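Local structure of lipase aflb (6IDY) at residues 109-114 with 194-199; 145-150 with 213-218; 169-174 with 416-421. The protein probably hydrolyses ester bonds in lipids, as a fungal lipase with an alpha/beta-hydrolase fold that also holds a calcium ion. All coordinates share one frame; numbering follows the deposited sequence.

Contact 1 of 3, residues 109-114 with 194-199; sequences DLNSIH and WLNIPQ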
loop_
_atom_site.group_PDB
_atom_site.type_symbol
_atom_site.label_atom_id
_atom_site.label_comp_id
_atom_site.label_asym_id
_atom_site.label_seq_id
_atom_site.Cartn_x
_atom_site.Cartn_y
_atom_site.Cartn_z
ATOM N N ASP A 109 5.138 -2.438 18.026
ATOM C CA ASP A 109 3.946 -1.701 18.465
ATOM C C ASP A 109 3.219 -0.966 17.335
ATOM O O ASP A 109 1.993 -0.885 17.367
ATOM C CB ASP A 109 4.280 -0.741 19.619
ATOM C CG ASP A 109 4.728 -1.418 20.907
ATOM O OD1 ASP A 109 4.265 -2.552 21.180
ATOM O OD2 ASP A 109 5.527 -0.806 21.652
ATOM N N LEU A 110 3.965 -0.469 16.324
ATOM C CA LEU A 110 3.408 0.245 15.165
ATOM C C LEU A 110 2.530 -0.652 14.271
ATOM O O LEU A 110 1.698 -0.131 13.530
ATOM C CB LEU A 110 4.518 0.887 14.298
ATOM C CG LEU A 110 5.631 1.691 14.985
ATOM C CD1 LEU A 110 6.689 2.098 13.980
ATOM C CD2 LEU A 110 5.083 2.921 15.727
ATOM N N ASN A 111 2.731 -1.985 14.326
ATOM C CA ASN A 111 1.982 -2.951 13.513
ATOM C C ASN A 111 0.787 -3.575 14.242
ATOM O O ASN A 111 0.055 -4.366 13.652
ATOM C CB ASN A 111 2.918 -4.037 12.974
ATOM C CG ASN A 111 3.937 -3.523 12.001
ATOM O OD1 ASN A 111 3.705 -2.571 11.260
ATOM N ND2 ASN A 111 5.091 -4.151 11.969
ATOM N N SER A 112 0.581 -3.198 15.508
ATOM C CA SER A 112 -0.491 -3.711 16.350
ATOM C C SER A 112 -1.896 -3.564 15.744
ATOM O O SER A 112 -2.223 -2.536 15.147
ATOM C CB SER A 112 -0.441 -3.056 17.727
ATOM O OG SER A 112 -1.542 -3.434 18.534
ATOM N N ILE A 113 -2.701 -4.622 15.891
ATOM C CA ILE A 113 -4.106 -4.664 15.485
ATOM C C ILE A 113 -4.942 -4.632 16.784
ATOM O O ILE A 113 -6.155 -4.820 16.748
ATOM C CB ILE A 113 -4.449 -5.863 14.532
ATOM C CG1 ILE A 113 -4.325 -7.246 15.224
ATOM C CG2 ILE A 113 -3.620 -5.805 13.241
ATOM C CD1 ILE A 113 -5.226 -8.356 14.632
ATOM N N HIS A 114 -4.273 -4.365 17.925
ATOM C CA HIS A 114 -4.872 -4.314 19.259
ATOM C C HIS A 114 -4.660 -2.960 19.951
ATOM O O HIS A 114 -4.378 -2.905 21.144
ATOM C CB HIS A 114 -4.358 -5.484 20.127
ATOM C CG HIS A 114 -4.630 -6.831 19.532
ATOM N ND1 HIS A 114 -5.925 -7.292 19.346
ATOM C CD2 HIS A 114 -3.765 -7.772 19.092
ATOM C CE1 HIS A 114 -5.804 -8.489 18.797
ATOM N NE2 HIS A 114 -4.524 -8.824 18.633
ATOM N N TRP A 194 -2.352 5.256 11.033
ATOM C CA TRP A 194 -2.250 4.158 10.075
ATOM C C TRP A 194 -3.132 2.991 10.471
ATOM O O TRP A 194 -3.418 2.765 11.645
ATOM C CB TRP A 194 -0.810 3.738 9.757
ATOM C CG TRP A 194 0.062 3.484 10.940
ATOM C CD1 TRP A 194 0.234 2.299 11.591
ATOM C CD2 TRP A 194 0.985 4.409 11.535
ATOM N NE1 TRP A 194 1.165 2.442 12.595
ATOM C CE2 TRP A 194 1.649 3.726 12.578
ATOM C CE3 TRP A 194 1.284 5.766 11.317
ATOM C CZ2 TRP A 194 2.619 4.345 13.383
ATOM C CZ3 TRP A 194 2.230 6.381 12.120
ATOM C CH2 TRP A 194 2.884 5.675 13.142
ATOM N N LEU A 195 -3.623 2.294 9.461
ATOM C CA LEU A 195 -4.544 1.199 9.646
ATOM C C LEU A 195 -3.848 -0.138 9.489
ATOM O O LEU A 195 -3.458 -0.506 8.389
ATOM C CB LEU A 195 -5.694 1.375 8.649
ATOM C CG LEU A 195 -6.857 0.410 8.711
ATOM C CD1 LEU A 195 -7.696 0.624 9.976
ATOM C CD2 LEU A 195 -7.714 0.586 7.489
ATOM N N ASN A 196 -3.667 -0.860 10.592
ATOM C CA ASN A 196 -3.066 -2.183 10.502
ATOM C C ASN A 196 -4.205 -3.171 10.257
ATOM O O ASN A 196 -4.924 -3.529 11.193
ATOM C CB ASN A 196 -2.266 -2.522 11.757
ATOM C CG ASN A 196 -1.038 -1.665 11.927
ATOM O OD1 ASN A 196 -0.199 -1.551 11.027
ATOM N ND2 ASN A 196 -0.905 -1.048 13.093
ATOM N N ILE A 197 -4.420 -3.533 8.980
ATOM C CA ILE A 197 -5.473 -4.471 8.581
ATOM C C ILE A 197 -5.093 -5.887 9.048
ATOM O O ILE A 197 -3.994 -6.341 8.720
ATOM C CB ILE A 197 -5.791 -4.389 7.057
ATOM C CG1 ILE A 197 -6.332 -2.975 6.681
ATOM C CG2 ILE A 197 -6.764 -5.507 6.623
ATOM C CD1 ILE A 197 -6.426 -2.654 5.162
ATOM N N PRO A 198 -5.952 -6.569 9.858
ATOM C CA PRO A 198 -5.610 -7.928 10.329
ATOM C C PRO A 198 -5.328 -8.902 9.187
ATOM O O PRO A 198 -5.941 -8.805 8.119
ATOM C CB PRO A 198 -6.844 -8.348 11.146
ATOM C CG PRO A 198 -7.506 -7.053 11.530
ATOM C CD PRO A 198 -7.277 -6.146 10.360
ATOM N N GLN A 199 -4.353 -9.812 9.409
ATOM C CA GLN A 199 -3.867 -10.814 8.449
ATOM C C GLN A 199 -3.114 -10.115 7.299
ATOM O O GLN A 199 -2.995 -10.659 6.196
ATOM C CB GLN A 199 -5.007 -11.744 7.945
ATOM C CG GLN A 199 -5.545 -12.749 8.979
ATOM C CD GLN A 199 -6.238 -12.132 10.177
ATOM O OE1 GLN A 199 -5.690 -12.092 11.284
ATOM N NE2 GLN A 199 -7.452 -11.641 9.993
#

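Contact 2 of 3, residues 145-150 with 213-218; sequences AAIHIP and AYAINY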
loop_
_atom_site.group_PDB
_atom_site.type_symbol
_atom_site.label_atom_id
_atom_site.label_comp_id
_atom_site.label_asym_id
_atom_site.label_seq_id
_atom_site.Cartn_x
_atom_site.Cartn_y
_atom_site.Cartn_z
ATOM N N ALA A 145 -9.746 -1.185 16.865
ATOM C CA ALA A 145 -8.429 -1.634 17.347
ATOM C C ALA A 145 -7.361 -1.721 16.241
ATOM O O ALA A 145 -6.171 -1.726 16.548
ATOM C CB ALA A 145 -8.545 -2.957 18.098
ATOM N N ALA A 146 -7.788 -1.754 14.961
ATOM C CA ALA A 146 -6.889 -1.801 13.801
ATOM C C ALA A 146 -6.221 -0.436 13.560
ATOM O O ALA A 146 -5.191 -0.366 12.889
ATOM C CB ALA A 146 -7.657 -2.229 12.564
ATOM N N ILE A 147 -6.805 0.640 14.118
ATOM C CA ILE A 147 -6.310 2.004 13.929
ATOM C C ILE A 147 -5.199 2.342 14.907
ATOM O O ILE A 147 -5.417 2.337 16.115
ATOM C CB ILE A 147 -7.451 3.061 13.973
ATOM C CG1 ILE A 147 -8.670 2.628 13.118
ATOM C CG2 ILE A 147 -6.923 4.445 13.557
ATOM C CD1 ILE A 147 -9.996 3.331 13.452
ATOM N N HIS A 148 -4.020 2.672 14.383
ATOM C CA HIS A 148 -2.917 3.105 15.222
ATOM C C HIS A 148 -2.914 4.625 15.215
ATOM O O HIS A 148 -2.601 5.241 14.195
ATOM C CB HIS A 148 -1.563 2.542 14.761
ATOM C CG HIS A 148 -0.450 2.899 15.696
ATOM N ND1 HIS A 148 -0.135 2.097 16.777
ATOM C CD2 HIS A 148 0.341 3.995 15.720
ATOM C CE1 HIS A 148 0.867 2.705 17.394
ATOM N NE2 HIS A 148 1.184 3.854 16.799
ATOM N N ILE A 149 -3.316 5.219 16.343
ATOM C CA ILE A 149 -3.353 6.667 16.528
ATOM C C ILE A 149 -2.106 7.068 17.330
ATOM O O ILE A 149 -2.024 6.752 18.520
ATOM C CB ILE A 149 -4.675 7.155 17.193
ATOM C CG1 ILE A 149 -5.908 6.763 16.341
ATOM C CG2 ILE A 149 -4.631 8.674 17.445
ATOM C CD1 ILE A 149 -7.274 6.958 17.020
ATOM N N PRO A 150 -1.112 7.734 16.698
ATOM C CA PRO A 150 0.084 8.138 17.450
ATOM C C PRO A 150 -0.270 9.110 18.571
ATOM O O PRO A 150 -1.215 9.889 18.434
ATOM C CB PRO A 150 0.969 8.794 16.376
ATOM C CG PRO A 150 0.466 8.215 15.066
ATOM C CD PRO A 150 -1.015 8.152 15.285
ATOM N N ALA A 213 -13.444 1.891 5.747
ATOM C CA ALA A 213 -14.731 2.585 5.931
ATOM C C ALA A 213 -14.901 3.014 7.382
ATOM O O ALA A 213 -15.222 4.177 7.634
ATOM C CB ALA A 213 -15.888 1.688 5.512
ATOM N N TYR A 214 -14.623 2.100 8.342
ATOM C CA TYR A 214 -14.724 2.464 9.750
ATOM C C TYR A 214 -13.682 3.501 10.142
ATOM O O TYR A 214 -14.042 4.458 10.824
ATOM C CB TYR A 214 -14.703 1.247 10.692
ATOM C CG TYR A 214 -14.989 1.629 12.129
ATOM C CD1 TYR A 214 -16.295 1.784 12.584
ATOM C CD2 TYR A 214 -13.951 1.868 13.026
ATOM C CE1 TYR A 214 -16.562 2.154 13.901
ATOM C CE2 TYR A 214 -14.205 2.250 14.340
ATOM C CZ TYR A 214 -15.512 2.388 14.776
ATOM O OH TYR A 214 -15.761 2.767 16.074
ATOM N N ALA A 215 -12.410 3.331 9.705
ATOM C CA ALA A 215 -11.322 4.273 10.012
ATOM C C ALA A 215 -11.666 5.674 9.527
ATOM O O ALA A 215 -11.470 6.635 10.266
ATOM C CB ALA A 215 -10.006 3.806 9.402
ATOM N N ILE A 216 -12.243 5.787 8.315
ATOM C CA ILE A 216 -12.663 7.078 7.771
ATOM C C ILE A 216 -13.670 7.762 8.697
ATOM O O ILE A 216 -13.408 8.870 9.167
ATOM C CB ILE A 216 -13.170 6.971 6.308
ATOM C CG1 ILE A 216 -12.006 6.645 5.329
ATOM C CG2 ILE A 216 -13.859 8.275 5.903
ATOM C CD1 ILE A 216 -12.474 6.162 3.902
ATOM N N ASN A 217 -14.797 7.088 8.980
ATOM C CA ASN A 217 -15.861 7.628 9.826
ATOM C C ASN A 217 -15.434 7.835 11.272
ATOM O O ASN A 217 -15.864 8.808 11.892
ATOM C CB ASN A 217 -17.123 6.780 9.718
ATOM C CG ASN A 217 -17.837 6.971 8.401
ATOM O OD1 ASN A 217 -17.685 7.994 7.716
ATOM N ND2 ASN A 217 -18.655 6.005 8.027
ATOM N N TYR A 218 -14.533 6.980 11.782
ATOM C CA TYR A 218 -14.032 7.107 13.146
ATOM C C TYR A 218 -13.069 8.287 13.294
ATOM O O TYR A 218 -13.199 9.059 14.248
ATOM C CB TYR A 218 -13.404 5.788 13.649
ATOM C CG TYR A 218 -12.769 5.911 15.018
ATOM C CD1 TYR A 218 -13.526 5.763 16.176
ATOM C CD2 TYR A 218 -11.420 6.219 15.155
ATOM C CE1 TYR A 218 -12.952 5.917 17.440
ATOM C CE2 TYR A 218 -10.836 6.375 16.409
ATOM C CZ TYR A 218 -11.604 6.219 17.548
ATOM O OH TYR A 218 -11.009 6.365 18.772
#

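Contact 3 of 3, residues 169-174 with 416-421; sequences TATPAG and LIALAE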
loop_
_atom_site.group_PDB
_atom_site.type_symbol
_atom_site.label_atom_id
_atom_site.label_comp_id
_atom_site.label_asym_id
_atom_site.label_seq_id
_atom_site.Cartn_x
_atom_site.Cartn_y
_atom_site.Cartn_z
ATOM N N THR A 169 -0.880 -5.066 0.056
ATOM C CA THR A 169 -0.916 -6.520 0.202
ATOM C C THR A 169 0.253 -7.075 1.005
ATOM O O THR A 169 1.409 -6.685 0.778
ATOM C CB THR A 169 -0.996 -7.171 -1.182
ATOM O OG1 THR A 169 -2.153 -6.689 -1.864
ATOM C CG2 THR A 169 -1.021 -8.685 -1.120
ATOM N N ALA A 170 -0.073 -7.986 1.955
ATOM C CA ALA A 170 0.853 -8.767 2.777
ATOM C C ALA A 170 1.822 -7.946 3.638
ATOM O O ALA A 170 2.732 -8.518 4.241
ATOM C CB ALA A 170 1.624 -9.727 1.881
ATOM N N THR A 171 1.641 -6.618 3.694
ATOM C CA THR A 171 2.581 -5.764 4.417
ATOM C C THR A 171 1.863 -4.875 5.431
ATOM O O THR A 171 0.974 -4.117 5.040
ATOM C CB THR A 171 3.480 -4.978 3.432
ATOM O OG1 THR A 171 3.653 -5.721 2.219
ATOM C CG2 THR A 171 4.852 -4.668 4.022
ATOM N N PRO A 172 2.209 -4.981 6.738
ATOM C CA PRO A 172 1.546 -4.133 7.750
ATOM C C PRO A 172 1.827 -2.652 7.519
ATOM O O PRO A 172 2.916 -2.300 7.075
ATOM C CB PRO A 172 2.150 -4.605 9.082
ATOM C CG PRO A 172 2.805 -5.901 8.792
ATOM C CD PRO A 172 3.233 -5.842 7.362
ATOM N N ALA A 173 0.849 -1.799 7.836
ATOM C CA ALA A 173 0.923 -0.347 7.681
ATOM C C ALA A 173 2.072 0.288 8.432
ATOM O O ALA A 173 2.807 1.085 7.847
ATOM C CB ALA A 173 -0.387 0.288 8.113
ATOM N N GLY A 174 2.210 -0.068 9.710
ATOM C CA GLY A 174 3.224 0.469 10.605
ATOM C C GLY A 174 4.619 0.438 10.033
ATOM O O GLY A 174 5.261 1.487 9.928
ATOM N N LEU A 416 10.320 -8.523 1.803
ATOM C CA LEU A 416 10.719 -9.653 2.643
ATOM C C LEU A 416 9.610 -9.996 3.632
ATOM O O LEU A 416 9.335 -11.170 3.868
ATOM C CB LEU A 416 12.041 -9.359 3.366
ATOM C CG LEU A 416 13.227 -8.931 2.481
ATOM C CD1 LEU A 416 14.378 -8.429 3.335
ATOM C CD2 LEU A 416 13.704 -10.078 1.575
ATOM N N ILE A 417 8.938 -8.972 4.171
ATOM C CA ILE A 417 7.799 -9.157 5.075
ATOM C C ILE A 417 6.610 -9.695 4.261
ATOM O O ILE A 417 5.969 -10.669 4.677
ATOM C CB ILE A 417 7.457 -7.849 5.839
ATOM C CG1 ILE A 417 8.575 -7.497 6.836
ATOM C CG2 ILE A 417 6.099 -7.969 6.546
ATOM C CD1 ILE A 417 8.490 -6.086 7.398
ATOM N N ALA A 418 6.355 -9.081 3.083
ATOM C CA ALA A 418 5.271 -9.496 2.191
ATOM C C ALA A 418 5.377 -10.988 1.842
ATOM O O ALA A 418 4.368 -11.692 1.915
ATOM C CB ALA A 418 5.241 -8.634 0.934
ATOM N N LEU A 419 6.609 -11.486 1.574
ATOM C CA LEU A 419 6.830 -12.898 1.268
ATOM C C LEU A 419 6.524 -13.786 2.471
ATOM O O LEU A 419 5.809 -14.776 2.318
ATOM C CB LEU A 419 8.249 -13.179 0.738
ATOM C CG LEU A 419 8.500 -14.638 0.304
ATOM C CD1 LEU A 419 7.618 -15.032 -0.879
ATOM C CD2 LEU A 419 9.954 -14.881 0.010
ATOM N N ALA A 420 7.047 -13.416 3.660
ATOM C CA ALA A 420 6.818 -14.140 4.907
ATOM C C ALA A 420 5.319 -14.243 5.208
ATOM O O ALA A 420 4.843 -15.338 5.484
ATOM C CB ALA A 420 7.538 -13.444 6.051
ATOM N N GLU A 421 4.569 -13.120 5.097
ATOM C CA GLU A 421 3.121 -13.098 5.333
ATOM C C GLU A 421 2.355 -13.994 4.339
ATOM O O GLU A 421 1.469 -14.745 4.756
ATOM C CB GLU A 421 2.574 -11.660 5.306
ATOM C CG GLU A 421 2.889 -10.842 6.554
ATOM C CD GLU A 421 2.198 -11.274 7.833
ATOM O OE1 GLU A 421 1.043 -11.749 7.762
ATOM O OE2 GLU A 421 2.816 -11.145 8.910
#

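Contact 1 of 3, residues 109-114 with 194-199
The carboxamide of N196 faces the short turn of residues 109-114 and grips two of its backbone carbonyls with one nitrogen. ND2 of N196 lies 2.8 Å from L110 O and 2.9 Å from S112 O. Both carbonyls meet the amide at a slant: S112 O stands 26° out of its plane, L110 O rather less, and ND2 in turn is tilted from each carbonyl plane. The L110 oxygen has a second donor in the indole of W194, whose NE1 is 2.8 Å from L110 O. This donor sits differently: NE1 approaches in the carbonyl plane, on a lone pair, and the oxygen lies at the ring edge, in the plane of the indole. A chi1 of 50°, which sets CG of W194 between its backbone N and carbonyl carbon, brings that N-H edge to the 3-10 segment. The L110 side chain passes obliquely by the CZ2 corner of the indole, its CD2 methyl 3.7 Å from W194 CZ2. Further along, I113 splits its branches: CG2 presses on the N196 backbone, 3.3 Å from N196 O, while CD1 reaches P198 CB at 3.8 Å. The turn also braces itself, since S112 OG accepts from H114 N in an ST turn. OD1 of N196 accepts from G174 N, so both ends of the amide are engaged and its rotation is fixed; N111 instead directs ND2 to Y105 O and T175 OG1. Contact 1 thus joins the loop between helices 96-103 and 140-145 to the end of strand 190-195. Helix 173-178 touches W194 and N196 through A173 and L110 through Y178, L195 points away to helix 205-223, and strand 147-148 runs antiparallel alongside.

Contact 2 of 3, residues 145-150 with 213-218
I147 pushes its CD1 methyl into a shallow hollow on helix 205-223 bounded by Y214, A215 and Y218. The alanine makes the low floor: CD1 of I147 is 3.8 Å from A215 CA, and both CG1 and CD1 rest on the small CB. The tyrosines form the walls, Y218 coming nearer, with its CD2 3.6 Å from I147 CD1, while Y214 turns its ring edge to the same methyl, with Y214 CD2 4.2 Å from I147 CD1. One turn of helix separates Y214 from Y218, so a single methyl can touch the near rims of both rings. Strand 147-148 is the outermost, antiparallel strand of the mixed alpha/beta-hydrolase sheet, and the helix belongs to the crossover from strand 190-195 to strand 227-232, so the contact packs this crossover helix against the edge of the sheet. Two residues beyond I147, on the same side of the strand, I149 sets its CD1 at the edge of the Y218 ring, in plane with it and 3.7 Å from Y218 CE2. With CG anti to the backbone N (chi1 175°), Y218 extends its ring toward both isoleucines. Its hydroxyl continues past them to P118 O, while that of Y214 is bonded to E140.

Contact 3 of 3, residues 169-174 with 416-421
A170 lays its methyl group directly on the helix backbone at A418, with CB of A170 3.4 Å from A418 O and 3.9 Å from A418 CB. The approach is close because both side chains are small: the two CA atoms are 4.5 Å apart. A170 has a left-handed backbone conformation (phi 59°), and its carbonyl as well as its methyl faces helix 414-424. That oxygen receives a nearly straight CA-H...O contact from A418, at 3.4 Å between A418 CA and A170 O and 161° at the hydrogen, and the aliphatic part of E421 closes over it, CG of E421 lying 3.3 Å from A170 O. E421 is bent at chi2 (-68°), which leads its carboxylate off to the hydroxyl of Y105. T171 touches the A418 methyl as well, its OG1 3.6 Å from A418 CB, and this hydroxyl donates to T169 O, 2.8 Å from OG1, bridging its own loop. P172, at the N-cap of helix 173-178, crosses I417 obliquely through its CD. The loop follows strand 161-166, where lipases of this fold usually carry the oxyanion-hole loop; consistent with that, T169 OG1 is bonded to Q234, just before helix 235-245. Helices 16-24, 31-47 and 81-90 pack around helix 414-424 as well. The joint thus rests on methyl and methylene contacts and one CH...O interaction, while the stronger polar groups of T169, T171 and E421 are bonded within the loop or to residues outside the two segments; close fit, rather than conventional hydrogen bonding between loop and helix, holds the two together.

Followed from the N terminus, the chain first enters contact 1 at 109-114, then contact 2 at 145-150 and contact 3 at 169-174. It returns to them in the same order: 194-199 closes a loop of 79 intervening residues, 213-218 one of 62, and 416-421 one of 241. Every pair therefore crosses and none nests. Contacts 1 and 2 share the sheet edge, where probable backbone hydrogen bonds join W194 O to H148 N, and A146 O to N196 N just beyond the strand ends. Contact 1 also touches contact 3 at helix 173-178. Contacts 2 and 3 stay about 7 Å apart at their nearest atoms; one ties strand 147-148 to helix 205-223, the other the loop after strand 161-166 to helix 414-424.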